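Local coordinates for anti-sigma-factor antagonist (stas) domain protein (Moorella thermoacetica, PDB 3ZXN) that probably serves as the RsbS-type STAS-domain component of a bacterial stressosome, a modular signalling complex that regulates transcription or second-messenger output, at residues V16-T21 and I48-L53; V79-K84 and A102-L107. The protein carries 1 engineered substitution. One frame throughout, in Å; residues are numbered along the deposited sequence. Where two conformers were deposited one is given.

Contact 1: residues V16-T21 and I48-L53; sequences VAIEET and IDISAL
Val16 and Ala17 run parallel to Ile48 and Asp49 as neighbouring strand ends, and two straight backbone bonds join them. Asp49 N donates to Val16 O at 2.8 Å, in the carbonyl plane. Ile18 N donates to Asp49 O at 2.8 Å, almost in line with the carbonyl bond. Beyond the strands, Ile18 carries the apolar contact. Its CG1 lies beside the backbone N (chi1 -64°) and the extended chain brings CD1 to Ile48 CG2, 3.7 Å away. The same methyl lies near Ile50 CG2, and the two isoleucines point the same way. The CG2 branch of Ile18 meets the CD2 methyl of Leu53 at 4.1 Å, the two chains slanting across each other. Phe30 of helix 25-38 packs on Val16 and Ile18. Asp49 OD1 is gripped within its own segment, while OD2 bonds the Thr81 hydroxyl. OD1 takes Ser51 OG on its syn lone pair. Ser51 N comes to it from above the carboxylate plane, which closes an Asx turn. A water bridges the segments. It accepts from Ala52 N at 3.0 Å and lies close enough to Ile18 O and Asp49 OD1 to donate to either. Glu19 bends back so OE1 rests 3.4 Å from Ala52 CB. Glu20 OE2 turns to Glu54 N. Helix 25-38 joins the two strands along the chain, so this is the carboxyl end of a beta-alpha-beta crossover in the STAS fold.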
# COMPACT_ATOMS: atom_id res chain seq x y z
N VAL A 16 -1.67 -6.75 0.84
CA VAL A 16 -2.97 -6.30 0.38
C VAL A 16 -2.94 -6.06 -1.13
O VAL A 16 -2.00 -5.45 -1.64
CB VAL A 16 -3.38 -4.95 1.05
CG1 VAL A 16 -4.66 -4.39 0.43
CG2 VAL A 16 -3.53 -5.11 2.55
N ALA A 17 -3.96 -6.52 -1.84
CA ALA A 17 -4.12 -6.13 -3.24
C ALA A 17 -5.45 -5.43 -3.42
O ALA A 17 -6.50 -5.98 -3.10
CB ALA A 17 -4.01 -7.34 -4.18
N ILE A 18 -5.39 -4.21 -3.93
CA ILE A 18 -6.60 -3.41 -4.12
C ILE A 18 -7.17 -3.65 -5.52
O ILE A 18 -6.49 -3.42 -6.52
CB ILE A 18 -6.32 -1.93 -3.91
CG1 ILE A 18 -5.90 -1.67 -2.46
CG2 ILE A 18 -7.55 -1.09 -4.24
CD1 ILE A 18 -5.40 -0.26 -2.21
N GLU A 19 -8.41 -4.12 -5.58
CA GLU A 19 -9.07 -4.40 -6.85
C GLU A 19 -10.08 -3.29 -7.19
O GLU A 19 -10.33 -2.40 -6.38
CB GLU A 19 -9.75 -5.77 -6.81
CG GLU A 19 -8.81 -6.94 -6.43
CD GLU A 19 -7.93 -7.42 -7.59
OE1 GLU A 19 -8.40 -7.38 -8.75
OE2 GLU A 19 -6.77 -7.85 -7.34
N GLU A 20 -10.63 -3.33 -8.40
CA GLU A 20 -11.64 -2.34 -8.80
C GLU A 20 -12.86 -2.43 -7.89
O GLU A 20 -13.34 -3.53 -7.61
CB GLU A 20 -12.05 -2.57 -10.26
CG GLU A 20 -10.95 -2.34 -11.29
CD GLU A 20 -10.63 -0.87 -11.51
OE1 GLU A 20 -11.00 -0.05 -10.63
OE2 GLU A 20 -10.03 -0.52 -12.55
N THR A 21 -13.34 -1.30 -7.40
CA THR A 21 -14.51 -1.30 -6.52
C THR A 21 -15.70 -0.53 -7.11
O THR A 21 -15.58 0.64 -7.48
CB THR A 21 -14.20 -0.76 -5.10
OG1 THR A 21 -13.64 0.56 -5.18
CG2 THR A 21 -13.23 -1.69 -4.39
N ILE A 48 1.32 -3.10 -0.47
CA ILE A 48 0.01 -2.88 -1.07
C ILE A 48 0.14 -2.81 -2.59
O ILE A 48 0.91 -2.00 -3.10
CB ILE A 48 -0.64 -1.56 -0.60
CG1 ILE A 48 -0.89 -1.59 0.91
CG2 ILE A 48 -1.94 -1.35 -1.37
CD1 ILE A 48 -1.56 -0.26 1.45
N ASP A 49 -0.61 -3.65 -3.29
CA ASP A 49 -0.53 -3.69 -4.75
C ASP A 49 -1.77 -3.05 -5.37
O ASP A 49 -2.89 -3.37 -4.98
CB ASP A 49 -0.38 -5.13 -5.27
CG ASP A 49 -0.23 -5.19 -6.78
OD1 ASP A 49 -1.27 -5.13 -7.49
OD2 ASP A 49 0.91 -5.29 -7.26
N ILE A 50 -1.55 -2.19 -6.35
CA ILE A 50 -2.66 -1.52 -7.03
C ILE A 50 -2.76 -1.80 -8.53
O ILE A 50 -3.40 -1.05 -9.25
CB ILE A 50 -2.60 0.01 -6.78
CG1 ILE A 50 -1.27 0.59 -7.29
CG2 ILE A 50 -2.77 0.28 -5.31
CD1 ILE A 50 -1.23 2.15 -7.36
N SER A 51 -2.14 -2.89 -8.99
CA SER A 51 -2.09 -3.20 -10.42
C SER A 51 -3.48 -3.34 -11.06
O SER A 51 -3.66 -3.09 -12.25
CB SER A 51 -1.25 -4.45 -10.69
OG SER A 51 -1.80 -5.58 -10.06
N ALA A 52 -4.46 -3.74 -10.25
CA ALA A 52 -5.83 -3.94 -10.73
C ALA A 52 -6.55 -2.65 -11.18
O ALA A 52 -7.47 -2.71 -12.00
CB ALA A 52 -6.65 -4.67 -9.68
N LEU A 53 -6.12 -1.50 -10.65
CA LEU A 53 -6.78 -0.22 -10.94
C LEU A 53 -6.41 0.37 -12.30
O LEU A 53 -5.26 0.75 -12.53
CB LEU A 53 -6.48 0.80 -9.83
CG LEU A 53 -6.75 0.32 -8.40
CD1 LEU A 53 -6.46 1.43 -7.41
CD2 LEU A 53 -8.18 -0.17 -8.23
O HOH W 1 -4.26 -5.00 -7.53

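Contact 2: residues V79-K84 and A102-L107; sequences VLTGIK and ATALNL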
# COMPACT_ATOMS: atom_id res chain seq x y z
N VAL A 79 5.80 -0.72 1.13
CA VAL A 79 6.09 -0.68 -0.30
C VAL A 79 4.79 -0.73 -1.11
O VAL A 79 3.88 -1.50 -0.81
CB VAL A 79 7.11 -1.80 -0.73
CG1 VAL A 79 6.54 -3.17 -0.46
CG2 VAL A 79 7.52 -1.64 -2.20
N LEU A 80 4.71 0.13 -2.12
CA LEU A 80 3.56 0.21 -3.01
C LEU A 80 3.97 -0.44 -4.33
O LEU A 80 5.05 -0.14 -4.83
CB LEU A 80 3.18 1.68 -3.26
CG LEU A 80 1.92 1.95 -4.09
CD1 LEU A 80 0.67 1.49 -3.35
CD2 LEU A 80 1.82 3.43 -4.46
N THR A 81 3.13 -1.33 -4.85
CA THR A 81 3.51 -2.14 -6.01
C THR A 81 2.45 -2.13 -7.12
O THR A 81 1.28 -1.81 -6.87
CB THR A 81 3.84 -3.63 -5.62
OG1 THR A 81 2.65 -4.32 -5.24
CG2 THR A 81 4.84 -3.70 -4.47
N GLY A 82 2.87 -2.48 -8.34
CA GLY A 82 1.98 -2.60 -9.48
C GLY A 82 1.52 -1.26 -10.04
O GLY A 82 0.34 -1.06 -10.28
N ILE A 83 2.47 -0.35 -10.24
CA ILE A 83 2.19 1.02 -10.67
C ILE A 83 2.63 1.27 -12.12
O ILE A 83 3.82 1.48 -12.40
CB ILE A 83 2.94 2.04 -9.80
CG1 ILE A 83 2.65 1.80 -8.32
CG2 ILE A 83 2.57 3.47 -10.23
CD1 ILE A 83 3.58 2.56 -7.40
N LYS A 84 1.67 1.27 -13.03
CA LYS A 84 1.99 1.52 -14.44
C LYS A 84 2.31 3.00 -14.62
O LYS A 84 1.87 3.84 -13.83
CB LYS A 84 0.82 1.10 -15.34
CG LYS A 84 -0.48 1.85 -15.08
CD LYS A 84 -1.59 1.24 -15.93
CE LYS A 84 -2.89 2.01 -15.79
NZ LYS A 84 -3.95 1.44 -16.66
N ALA A 102 9.29 3.61 -1.10
CA ALA A 102 9.62 2.30 -1.65
C ALA A 102 8.50 1.83 -2.57
O ALA A 102 7.34 1.74 -2.17
CB ALA A 102 9.84 1.30 -0.52
N THR A 103 8.83 1.57 -3.83
CA THR A 103 7.86 0.99 -4.74
C THR A 103 8.51 -0.26 -5.39
O THR A 103 9.73 -0.36 -5.46
CB THR A 103 7.37 1.99 -5.83
OG1 THR A 103 8.47 2.41 -6.65
CG2 THR A 103 6.69 3.25 -5.21
N ALA A 104 7.68 -1.21 -5.81
CA ALA A 104 8.17 -2.41 -6.49
C ALA A 104 7.21 -2.85 -7.60
O ALA A 104 6.08 -2.36 -7.70
CB ALA A 104 8.47 -3.55 -5.50
N LEU A 105 7.66 -3.74 -8.47
CA LEU A 105 6.90 -4.07 -9.66
C LEU A 105 5.65 -4.89 -9.34
O LEU A 105 4.61 -4.72 -9.95
CB LEU A 105 7.79 -4.88 -10.64
CG LEU A 105 7.11 -5.28 -11.95
CD1 LEU A 105 6.61 -4.04 -12.69
CD2 LEU A 105 8.05 -6.14 -12.85
N ASN A 106 5.78 -5.79 -8.37
CA ASN A 106 4.71 -6.71 -8.03
C ASN A 106 4.88 -7.15 -6.59
O ASN A 106 5.81 -6.72 -5.90
CB ASN A 106 4.72 -7.91 -8.97
CG ASN A 106 6.05 -8.63 -8.96
OD1 ASN A 106 6.61 -8.91 -7.91
ND2 ASN A 106 6.56 -8.92 -10.15
N LEU A 107 4.01 -8.05 -6.14
CA LEU A 107 4.03 -8.48 -4.75
C LEU A 107 5.31 -9.22 -4.38
O LEU A 107 5.80 -9.08 -3.25
CB LEU A 107 2.81 -9.35 -4.41
CG LEU A 107 1.45 -8.69 -4.26
CD1 LEU A 107 0.49 -9.68 -3.62
CD2 LEU A 107 1.55 -7.41 -3.42
O HOH W 2 5.20 -0.88 -10.15
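Thr81 faces Ala104 across two parallel strands, the two strands of a beta-alpha-beta unit (strand 78-81, helix 85-93, strand 102-104). The threonine methyl CG2 meets Ala104 CB at 3.8 Å. The same methyl lies 3.5 Å from Asn106 O, just before helix 107-118. With chi1 at 70°, OG1 sits between the backbone N and the carbonyl carbon, and the hydroxyl bonds Asp49 of the next strand while CG2 stays on the Ala104 side. In the one of its two conformers considered here, Leu107 runs roughly perpendicular to Thr81, its CD2 near the hydroxyl OG1. A valine here in place of Thr81 would probably leave the Asp49 carboxylate without this hydroxyl partner. On the other face of the sheet, Ile83 crosses Thr103 at about a right angle. Its end does the touching, with CD1 3.9 Å from Thr103 CG2. Backbone bonds join the two strands. Leu80 N donates to Ala102 O at 3.1 Å, and Ala104 N returns a bond to Leu80 O. Past the strand, Gly82 N reaches Ala104 O at 3.3 Å and makes a weak, bent bond to Leu105 O. Gly82 has a positive phi (74°), which turns the chain as it leaves the strand. On the other segment, Asn106 is the N-cap of helix 107-118, and its OD1 accepts from Lys109 N. A water bridges the two segments beyond the strands: it accepts from Ile83 N at 2.8 Å and donates to Ala104 O at 3.0 Å.

In the fold
Contact 1 and contact 2 lie in the same sheet, with their centres about 11 Å apart. Strands 45-49 and 78-81 are neighbours, so the two contacts meet directly. Asp49 OD2 and Thr81 OG1 lie 2.8 Å apart, probably hydrogen-bonded, which ties the polar side chains of the two contacts together. Next to this pair, Ile50 N probably bonds Thr81 O at 2.9 Å. Leu80 CD1 packs 3.5 Å from Ile48 O. Glu54 links the loops further: its backbone N bonds Glu20 and its carboxylate forms a salt bridge with Lys84. Together the contacts span four parallel strands at their carboxyl ends, from 13-17 to 102-104.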